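Long-range contact in cyclic nucleotide-binding domain (CNMP-BD) protein (Geobacter metallireducens, PDB 3MDP), which contains a cyclic nucleotide-binding domain and may act as a DNA-binding transcription factor: residues S29-E43 against Y95-D109. Residues are numbered along the deposited sequence; the frame is centred on the assembly and turned at random. Where two conformers were deposited one is given.
Sequences SEEKSFPTGSVIFKE and YTSSARATKPVRVVD. With EDO (1,2-ethanediol), chain C.
Lys-32 and Val-107 bond both ways, N to O, at 2.9 Å, within the antiparallel pairing of strand 29-34 with 105-109. Strand 39-41 pairs likewise with 98-101. There a classic bulge sets Ile-40 and Phe-41 against the single Ala-99, whose O and N bond to Ile-40 N and Phe-41 O. The Phe-41 ring lies face to face with the Tyr-95 ring, centroids 3.8 Å apart and planes at 11°. The opposite face of Phe-41 takes the Ala-99 methyl in a CH-pi contact. Phe-41 reaches this slot because CG stands between backbone N and carbonyl carbon (chi1 58°). Tyr-95 OH bonds to Asn-49 O; a leucine in place of Tyr-95 would probably strip Phe-41 of its stacking partner and leave that carbonyl without its hydroxyl. Among the charges, Lys-32 NZ, in one of two conformers, bridges Asp-109 OD2 at 2.6 Å and Glu-30 OE1 at 2.9 Å. Arg-106 NH1 meets Glu-31 OE2 at 2.9 Å, while its NE pairs with Glu-55. Ser-98 OG accepts a nearly straight bond from Glu-43 N (176°). Thr-96 OG1 hydrogen-bonds a succinate, probably from the crystallisation liquor. The type II turn Pro-35 to Ser-38 and the 102-104 link join these strand pairs, as in the double-stranded beta-helix of cyclic nucleotide-binding domains.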
ATOM      1  N   SER A  29      -6.576 -17.819 -11.466  1.00 15.25           N
ATOM      2  CA  SER A  29      -6.982 -17.945 -10.064  1.00 16.35           C
ATOM      3  C   SER A  29      -7.586 -19.304  -9.836  1.00 15.71           C
ATOM      4  O   SER A  29      -8.166 -19.906 -10.742  1.00 11.84           O
ATOM      5  CB  SER A  29      -8.006 -16.876  -9.680  1.00 17.17           C
ATOM      6  OG  SER A  29      -7.496 -15.565  -9.815  1.00 18.93           O
ATOM      7  N   GLU A  30      -7.528 -19.760  -8.596  1.00 14.80           N
ATOM      8  CA  GLU A  30      -8.115 -21.025  -8.246  1.00 16.11           C
ATOM      9  C   GLU A  30      -8.595 -20.946  -6.806  1.00 15.49           C
ATOM     10  O   GLU A  30      -7.950 -20.312  -5.975  1.00 12.46           O
ATOM     11  CB  GLU A  30      -7.032 -22.073  -8.445  1.00 20.47           C
ATOM     12  CG  GLU A  30      -7.212 -23.347  -7.751  1.00 29.75           C
ATOM     13  CD  GLU A  30      -6.111 -24.330  -8.140  1.00 36.70           C
ATOM     14  OE1 GLU A  30      -4.942 -23.896  -8.304  1.00 40.19           O
ATOM     15  OE2 GLU A  30      -6.426 -25.522  -8.288  1.00 40.87           O
ATOM     16  N   GLU A  31      -9.746 -21.541  -6.531  1.00 13.70           N
ATOM     17  CA  GLU A  31     -10.270 -21.588  -5.188  1.00 17.14           C
ATOM     18  C   GLU A  31      -9.457 -22.655  -4.466  1.00 18.23           C
ATOM     19  O   GLU A  31      -9.173 -23.711  -5.043  1.00 18.77           O
ATOM     20  CB  GLU A  31     -11.774 -21.876  -5.193  1.00 19.42           C
ATOM     21  CG  GLU A  31     -12.417 -21.628  -3.830  1.00 26.93           C
ATOM     22  CD  GLU A  31     -13.944 -21.496  -3.861  1.00 33.49           C
ATOM     23  OE1 GLU A  31     -14.528 -21.020  -4.881  1.00 35.52           O
ATOM     24  OE2 GLU A  31     -14.541 -21.856  -2.823  1.00 35.53           O
ATOM     25  N   LYS A  32      -8.994 -22.336  -3.256  0.60 15.92           N
ATOM     26  CA  LYS A  32      -8.204 -23.272  -2.453  0.60 17.16           C
ATOM     27  C   LYS A  32      -8.729 -23.279  -1.016  0.60 15.93           C
ATOM     28  O   LYS A  32      -9.296 -22.282  -0.563  0.60  7.65           O
ATOM     29  CB  LYS A  32      -6.727 -22.873  -2.448  0.60 18.13           C
ATOM     30  CG  LYS A  32      -5.986 -23.159  -3.750  0.60 19.96           C
ATOM     31  CD  LYS A  32      -4.496 -23.264  -3.509  0.60 22.76           C
ATOM     32  CE  LYS A  32      -3.766 -23.813  -4.742  0.60 26.09           C
ATOM     33  NZ  LYS A  32      -3.777 -22.875  -5.869  0.60 26.21           N
ATOM     34  N   SER A  33      -8.569 -24.418  -0.333  1.00 15.13           N
ATOM     35  CA  SER A  33      -8.931 -24.549   1.079  1.00 15.99           C
ATOM     36  C   SER A  33      -7.686 -24.899   1.903  1.00 16.98           C
ATOM     37  O   SER A  33      -6.780 -25.586   1.411  1.00 16.73           O
ATOM     38  CB  SER A  33      -9.980 -25.645   1.255  1.00 15.42           C
ATOM     39  OG  SER A  33     -11.273 -25.232   0.868  1.00 18.43           O
ATOM     40  N   PHE A  34      -7.644 -24.404   3.143  1.00 17.15           N
ATOM     41  CA  PHE A  34      -6.566 -24.712   4.103  1.00 13.85           C
ATOM     42  C   PHE A  34      -7.192 -25.022   5.459  1.00 15.68           C
ATOM     43  O   PHE A  34      -8.123 -24.336   5.894  1.00 14.77           O
ATOM     44  CB  PHE A  34      -5.580 -23.559   4.266  1.00 13.98           C
ATOM     45  CG  PHE A  34      -4.826 -23.215   3.012  1.00 13.36           C
ATOM     46  CD1 PHE A  34      -5.352 -22.289   2.115  1.00 14.51           C
ATOM     47  CD2 PHE A  34      -3.609 -23.831   2.707  1.00 15.02           C
ATOM     48  CE1 PHE A  34      -4.694 -21.987   0.935  1.00 14.05           C
ATOM     49  CE2 PHE A  34      -2.907 -23.519   1.518  1.00 14.28           C
ATOM     50  CZ  PHE A  34      -3.452 -22.594   0.639  1.00 15.05           C
ATOM     51  N   PRO A  35      -6.688 -26.058   6.131  1.00 13.53           N
ATOM     52  CA  PRO A  35      -7.249 -26.390   7.447  1.00 12.24           C
ATOM     53  C   PRO A  35      -6.682 -25.490   8.540  1.00 12.20           C
ATOM     54  O   PRO A  35      -5.582 -24.926   8.386  1.00 10.36           O
ATOM     55  CB  PRO A  35      -6.760 -27.824   7.674  1.00 14.68           C
ATOM     56  CG  PRO A  35      -5.460 -27.905   6.937  1.00 15.29           C
ATOM     57  CD  PRO A  35      -5.595 -26.976   5.734  1.00 14.27           C
ATOM     58  N   THR A  36      -7.405 -25.399   9.647  1.00 13.01           N
ATOM     59  CA  THR A  36      -6.940 -24.703  10.851  1.00  9.99           C
ATOM     60  C   THR A  36      -5.540 -25.121  11.237  1.00 10.06           C
ATOM     61  O   THR A  36      -5.230 -26.322  11.364  1.00  7.84           O
ATOM     62  CB  THR A  36      -7.871 -25.014  12.043  1.00 11.30           C
ATOM     63  OG1 THR A  36      -9.211 -24.859  11.599  1.00 13.47           O
ATOM     64  CG2 THR A  36      -7.611 -24.064  13.224  1.00  9.82           C
ATOM     65  N   GLY A  37      -4.687 -24.120  11.413  1.00 10.30           N
ATOM     66  CA  GLY A  37      -3.330 -24.327  11.865  1.00 11.84           C
ATOM     67  C   GLY A  37      -2.315 -24.542  10.768  1.00 12.21           C
ATOM     68  O   GLY A  37      -1.124 -24.669  11.070  1.00 12.67           O
ATOM     69  N   SER A  38      -2.758 -24.638   9.507  1.00 11.80           N
ATOM     70  CA  SER A  38      -1.816 -24.809   8.409  1.00 12.92           C
ATOM     71  C   SER A  38      -1.076 -23.493   8.132  1.00 13.77           C
ATOM     72  O   SER A  38      -1.620 -22.393   8.325  1.00 14.29           O
ATOM     73  CB  SER A  38      -2.502 -25.326   7.135  1.00 11.74           C
ATOM     74  OG  SER A  38      -3.510 -24.453   6.689  1.00 14.66           O
ATOM     75  N   VAL A  39       0.196 -23.607   7.750  1.00 13.92           N
ATOM     76  CA  VAL A  39       0.958 -22.442   7.321  1.00 12.85           C
ATOM     77  C   VAL A  39       0.769 -22.268   5.817  1.00 11.31           C
ATOM     78  O   VAL A  39       1.293 -23.055   5.013  1.00 14.85           O
ATOM     79  CB  VAL A  39       2.455 -22.541   7.651  1.00 15.56           C
ATOM     80  CG1 VAL A  39       3.168 -21.268   7.131  1.00 15.24           C
ATOM     81  CG2 VAL A  39       2.660 -22.731   9.151  1.00 11.50           C
ATOM     82  N   ILE A  40       0.021 -21.235   5.450  1.00 12.07           N
ATOM     83  CA  ILE A  40      -0.386 -20.982   4.065  1.00 13.75           C
ATOM     84  C   ILE A  40       0.811 -20.524   3.223  1.00 16.55           C
ATOM     85  O   ILE A  40       1.003 -20.986   2.095  1.00 12.84           O
ATOM     86  CB  ILE A  40      -1.511 -19.936   4.012  1.00 16.61           C
ATOM     87  CG1 ILE A  40      -2.744 -20.473   4.770  1.00 15.39           C
ATOM     88  CG2 ILE A  40      -1.908 -19.585   2.545  1.00 13.87           C
ATOM     89  CD1 ILE A  40      -3.864 -19.465   4.934  1.00 14.27           C
ATOM     90  N   PHE A  41       1.600 -19.606   3.774  1.00 13.59           N
ATOM     91  CA  PHE A  41       2.885 -19.248   3.184  1.00 15.05           C
ATOM     92  C   PHE A  41       3.824 -18.731   4.264  1.00 13.67           C
ATOM     93  O   PHE A  41       3.380 -18.348   5.337  1.00 14.21           O
ATOM     94  CB  PHE A  41       2.749 -18.250   2.002  1.00 15.49           C
ATOM     95  CG  PHE A  41       2.063 -16.935   2.337  1.00 16.94           C
ATOM     96  CD1 PHE A  41       2.705 -15.960   3.107  1.00 18.06           C
ATOM     97  CD2 PHE A  41       0.806 -16.647   1.829  1.00 18.13           C
ATOM     98  CE1 PHE A  41       2.103 -14.751   3.406  1.00 16.38           C
ATOM     99  CE2 PHE A  41       0.205 -15.439   2.099  1.00 16.35           C
ATOM    100  CZ  PHE A  41       0.865 -14.469   2.884  1.00 17.49           C
ATOM    101  N   LYS A  42       5.113 -18.735   3.950  1.00 16.31           N
ATOM    102  CA  LYS A  42       6.169 -18.423   4.891  1.00 16.88           C
ATOM    103  C   LYS A  42       6.911 -17.120   4.571  1.00 15.55           C
ATOM    104  O   LYS A  42       7.226 -16.813   3.411  1.00 15.77           O
ATOM    105  CB  LYS A  42       7.194 -19.562   4.899  1.00 18.61           C
ATOM    106  CG  LYS A  42       6.617 -20.909   5.253  1.00 23.27           C
ATOM    107  CD  LYS A  42       7.685 -21.990   5.218  1.00 31.91           C
ATOM    108  CE  LYS A  42       7.052 -23.379   5.211  1.00 35.97           C
ATOM    109  NZ  LYS A  42       8.040 -24.456   4.873  1.00 41.52           N
ATOM    110  N   GLU A  43       7.218 -16.381   5.632  1.00 15.20           N
ATOM    111  CA  GLU A  43       8.108 -15.224   5.555  1.00 14.36           C
ATOM    112  C   GLU A  43       9.374 -15.569   4.784  1.00 13.40           C
ATOM    113  O   GLU A  43       9.945 -16.642   4.954  1.00 10.94           O
ATOM    114  CB  GLU A  43       8.478 -14.757   6.953  1.00 12.94           C
ATOM    115  CG  GLU A  43       9.246 -13.430   6.994  1.00 16.06           C
ATOM    116  CD  GLU A  43       9.536 -12.956   8.412  1.00 22.20           C
ATOM    117  OE1 GLU A  43       8.971 -13.542   9.369  1.00 27.43           O
ATOM    118  OE2 GLU A  43      10.364 -12.020   8.573  1.00 21.04           O
ATOM    119  N   TYR A  95       7.564 -12.554   0.757  1.00 11.99           N
ATOM    120  CA  TYR A  95       6.629 -12.347   1.865  1.00 14.28           C
ATOM    121  C   TYR A  95       7.341 -11.748   3.088  1.00 15.19           C
ATOM    122  O   TYR A  95       8.422 -12.198   3.494  1.00 15.64           O
ATOM    123  CB  TYR A  95       5.929 -13.659   2.224  1.00 13.42           C
ATOM    124  CG  TYR A  95       5.030 -14.239   1.134  1.00 13.87           C
ATOM    125  CD1 TYR A  95       3.945 -13.527   0.647  1.00 16.11           C
ATOM    126  CD2 TYR A  95       5.237 -15.536   0.634  1.00 13.69           C
ATOM    127  CE1 TYR A  95       3.118 -14.053  -0.306  1.00 10.87           C
ATOM    128  CE2 TYR A  95       4.407 -16.075  -0.331  1.00 14.78           C
ATOM    129  CZ  TYR A  95       3.339 -15.348  -0.789  1.00 15.51           C
ATOM    130  OH  TYR A  95       2.514 -15.885  -1.764  1.00 13.17           O
ATOM    131  N   THR A  96       6.723 -10.727   3.674  1.00 14.42           N
ATOM    132  CA  THR A  96       7.308 -10.010   4.808  1.00 14.96           C
ATOM    133  C   THR A  96       6.797 -10.592   6.122  1.00 13.96           C
ATOM    134  O   THR A  96       7.252 -10.223   7.214  1.00 14.74           O
ATOM    135  CB  THR A  96       6.994  -8.494   4.728  1.00 16.47           C
ATOM    136  OG1 THR A  96       5.570  -8.302   4.626  1.00 15.10           O
ATOM    137  CG2 THR A  96       7.707  -7.859   3.505  1.00 14.25           C
ATOM    138  N   SER A  97       5.855 -11.519   6.016  1.00 13.29           N
ATOM    139  CA  SER A  97       5.362 -12.240   7.175  1.00 13.70           C
ATOM    140  C   SER A  97       4.890 -13.599   6.720  1.00 14.82           C
ATOM    141  O   SER A  97       4.720 -13.820   5.528  1.00 16.24           O
ATOM    142  CB  SER A  97       4.229 -11.434   7.833  1.00 16.19           C
ATOM    143  OG  SER A  97       3.092 -11.374   6.996  1.00 20.70           O
ATOM    144  N   SER A  98       4.701 -14.518   7.663  1.00 15.31           N
ATOM    145  CA  SER A  98       4.055 -15.771   7.382  1.00 15.29           C
ATOM    146  C   SER A  98       2.553 -15.602   7.573  1.00 16.81           C
ATOM    147  O   SER A  98       2.114 -14.631   8.194  1.00 15.30           O
ATOM    148  CB  SER A  98       4.597 -16.879   8.283  1.00 16.70           C
ATOM    149  OG  SER A  98       6.002 -17.027   8.109  1.00 13.49           O
ATOM    150  N   ALA A  99       1.781 -16.539   7.007  1.00 14.98           N
ATOM    151  CA  ALA A  99       0.327 -16.595   7.154  1.00 14.71           C
ATOM    152  C   ALA A  99      -0.140 -17.982   7.601  1.00 14.62           C
ATOM    153  O   ALA A  99       0.266 -19.013   7.034  1.00 15.17           O
ATOM    154  CB  ALA A  99      -0.366 -16.208   5.863  1.00 11.20           C
ATOM    155  N   ARG A 100      -1.005 -18.008   8.611  1.00 13.21           N
ATOM    156  CA  ARG A 100      -1.592 -19.258   9.048  1.00 13.67           C
ATOM    157  C   ARG A 100      -3.096 -19.142   9.233  1.00 13.00           C
ATOM    158  O   ARG A 100      -3.627 -18.074   9.626  1.00 12.07           O
ATOM    159  CB  ARG A 100      -0.919 -19.768  10.319  1.00 16.23           C
ATOM    160  CG  ARG A 100      -1.087 -18.898  11.555  1.00 18.42           C
ATOM    161  CD  ARG A 100      -0.367 -19.494  12.736  1.00 20.71           C
ATOM    162  NE  ARG A 100      -0.228 -18.478  13.769  1.00 23.96           N
ATOM    163  CZ  ARG A 100       0.815 -18.348  14.584  1.00 31.73           C
ATOM    164  NH1 ARG A 100       1.841 -19.197  14.546  1.00 35.61           N
ATOM    165  NH2 ARG A 100       0.826 -17.345  15.454  1.00 33.98           N
ATOM    166  N   ALA A 101      -3.767 -20.257   8.956  1.00 13.09           N
ATOM    167  CA  ALA A 101      -5.201 -20.377   9.125  1.00 12.07           C
ATOM    168  C   ALA A 101      -5.534 -20.488  10.617  1.00 11.82           C
ATOM    169  O   ALA A 101      -4.944 -21.298  11.339  1.00 12.64           O
ATOM    170  CB  ALA A 101      -5.726 -21.589   8.357  1.00 12.34           C
ATOM    171  N   THR A 102      -6.477 -19.674  11.088  1.00 12.41           N
ATOM    172  CA  THR A 102      -6.928 -19.772  12.489  1.00 13.40           C
ATOM    173  C   THR A 102      -8.288 -20.451  12.596  1.00 14.35           C
ATOM    174  O   THR A 102      -8.754 -20.726  13.695  1.00 12.96           O
ATOM    175  CB  THR A 102      -7.001 -18.391  13.135  1.00 14.08           C
ATOM    176  OG1 THR A 102      -7.923 -17.595  12.398  1.00 13.71           O
ATOM    177  CG2 THR A 102      -5.642 -17.727  13.086  1.00 15.53           C
ATOM    178  N   LYS A 103      -8.917 -20.694  11.451  1.00 15.51           N
ATOM    179  CA  LYS A 103     -10.153 -21.457  11.339  1.00 16.90           C
ATOM    180  C   LYS A 103     -10.084 -22.126   9.978  1.00 11.94           C
ATOM    181  O   LYS A 103      -9.148 -21.883   9.223  1.00 14.87           O
ATOM    182  CB  LYS A 103     -11.432 -20.582  11.374  1.00 19.85           C
ATOM    183  CG  LYS A 103     -11.321 -19.202  11.886  1.00 26.40           C
ATOM    184  CD  LYS A 103     -12.730 -18.615  12.093  1.00 30.21           C
ATOM    185  CE  LYS A 103     -12.673 -17.140  12.461  1.00 37.11           C
ATOM    186  NZ  LYS A 103     -13.931 -16.661  13.132  1.00 36.10           N
ATOM    187  N   PRO A 104     -11.081 -22.945   9.644  1.00 13.05           N
ATOM    188  CA  PRO A 104     -11.028 -23.517   8.297  1.00 13.80           C
ATOM    189  C   PRO A 104     -11.115 -22.396   7.262  1.00 11.97           C
ATOM    190  O   PRO A 104     -11.963 -21.522   7.379  1.00 13.13           O
ATOM    191  CB  PRO A 104     -12.221 -24.487   8.269  1.00 13.53           C
ATOM    192  CG  PRO A 104     -12.451 -24.859   9.770  1.00 15.00           C
ATOM    193  CD  PRO A 104     -12.091 -23.591  10.515  1.00 14.03           C
ATOM    194  N   VAL A 105     -10.196 -22.393   6.298  1.00 13.82           N
ATOM    195  CA  VAL A 105     -10.026 -21.263   5.375  1.00 13.21           C
ATOM    196  C   VAL A 105     -10.334 -21.681   3.928  1.00 12.33           C
ATOM    197  O   VAL A 105      -9.949 -22.773   3.499  1.00 13.83           O
ATOM    198  CB  VAL A 105      -8.604 -20.699   5.495  1.00 14.90           C
ATOM    199  CG1 VAL A 105      -8.146 -19.956   4.207  1.00 13.88           C
ATOM    200  CG2 VAL A 105      -8.492 -19.788   6.719  1.00 10.89           C
ATOM    201  N   ARG A 106     -11.065 -20.822   3.215  1.00 13.90           N
ATOM    202  CA  ARG A 106     -11.129 -20.840   1.741  1.00 14.84           C
ATOM    203  C   ARG A 106     -10.656 -19.492   1.198  1.00 12.59           C
ATOM    204  O   ARG A 106     -11.009 -18.416   1.721  1.00 12.04           O
ATOM    205  CB  ARG A 106     -12.542 -21.084   1.218  1.00 16.73           C
ATOM    206  CG  ARG A 106     -13.117 -22.442   1.537  1.00 24.74           C
ATOM    207  CD  ARG A 106     -14.479 -22.685   0.839  1.00 26.72           C
ATOM    208  NE  ARG A 106     -15.506 -21.774   1.358  1.00 24.46           N
ATOM    209  CZ  ARG A 106     -16.070 -20.762   0.691  1.00 25.80           C
ATOM    210  NH1 ARG A 106     -15.775 -20.497  -0.575  1.00 26.72           N
ATOM    211  NH2 ARG A 106     -16.978 -20.016   1.301  1.00 27.15           N
ATOM    212  N   VAL A 107      -9.882 -19.567   0.131  1.00 14.28           N
ATOM    213  CA  VAL A 107      -9.333 -18.394  -0.534  1.00 13.29           C
ATOM    214  C   VAL A 107      -9.494 -18.519  -2.047  1.00 14.27           C
ATOM    215  O   VAL A 107      -9.700 -19.614  -2.575  1.00 16.01           O
ATOM    216  CB  VAL A 107      -7.827 -18.206  -0.249  1.00 11.44           C
ATOM    217  CG1 VAL A 107      -7.539 -18.099   1.245  1.00 10.40           C
ATOM    218  CG2 VAL A 107      -6.950 -19.382  -0.885  1.00 14.54           C
ATOM    219  N   VAL A 108      -9.465 -17.364  -2.711  1.00 13.72           N
ATOM    220  CA  VAL A 108      -9.087 -17.263  -4.083  1.00 12.89           C
ATOM    221  C   VAL A 108      -7.568 -17.083  -4.116  1.00 12.88           C
ATOM    222  O   VAL A 108      -7.029 -16.108  -3.556  1.00 13.21           O
ATOM    223  CB  VAL A 108      -9.725 -16.067  -4.802  1.00 12.57           C
ATOM    224  CG1 VAL A 108      -9.319 -16.151  -6.277  1.00 13.00           C
ATOM    225  CG2 VAL A 108     -11.272 -16.131  -4.666  1.00 11.96           C
ATOM    226  N   ASP A 109      -6.898 -18.039  -4.751  1.00 12.16           N
ATOM    227  CA  ASP A 109      -5.438 -18.045  -4.910  1.00 13.83           C
ATOM    228  C   ASP A 109      -5.090 -17.589  -6.335  1.00 12.83           C
ATOM    229  O   ASP A 109      -5.423 -18.246  -7.321  1.00 15.46           O
ATOM    230  CB  ASP A 109      -4.930 -19.468  -4.624  1.00 15.08           C
ATOM    231  CG  ASP A 109      -3.410 -19.624  -4.724  1.00 22.53           C
ATOM    232  OD1 ASP A 109      -2.698 -18.637  -4.916  1.00 23.74           O
ATOM    233  OD2 ASP A 109      -2.939 -20.787  -4.639  1.00 27.25           O
TER
HETATM  234  C1  EDO C 143      -1.948 -19.916  -7.967  1.00 41.56           C
HETATM  235  O1  EDO C 143      -0.918 -20.152  -8.943  1.00 39.10           O
HETATM  236  C2  EDO C 143      -3.247 -20.581  -8.388  1.00 39.05           C
HETATM  237  O2  EDO C 143      -3.910 -19.699  -9.277  1.00 37.23           O
HETATM  238  O   HOH W   1       7.676 -15.629   9.842  1.00 26.23           O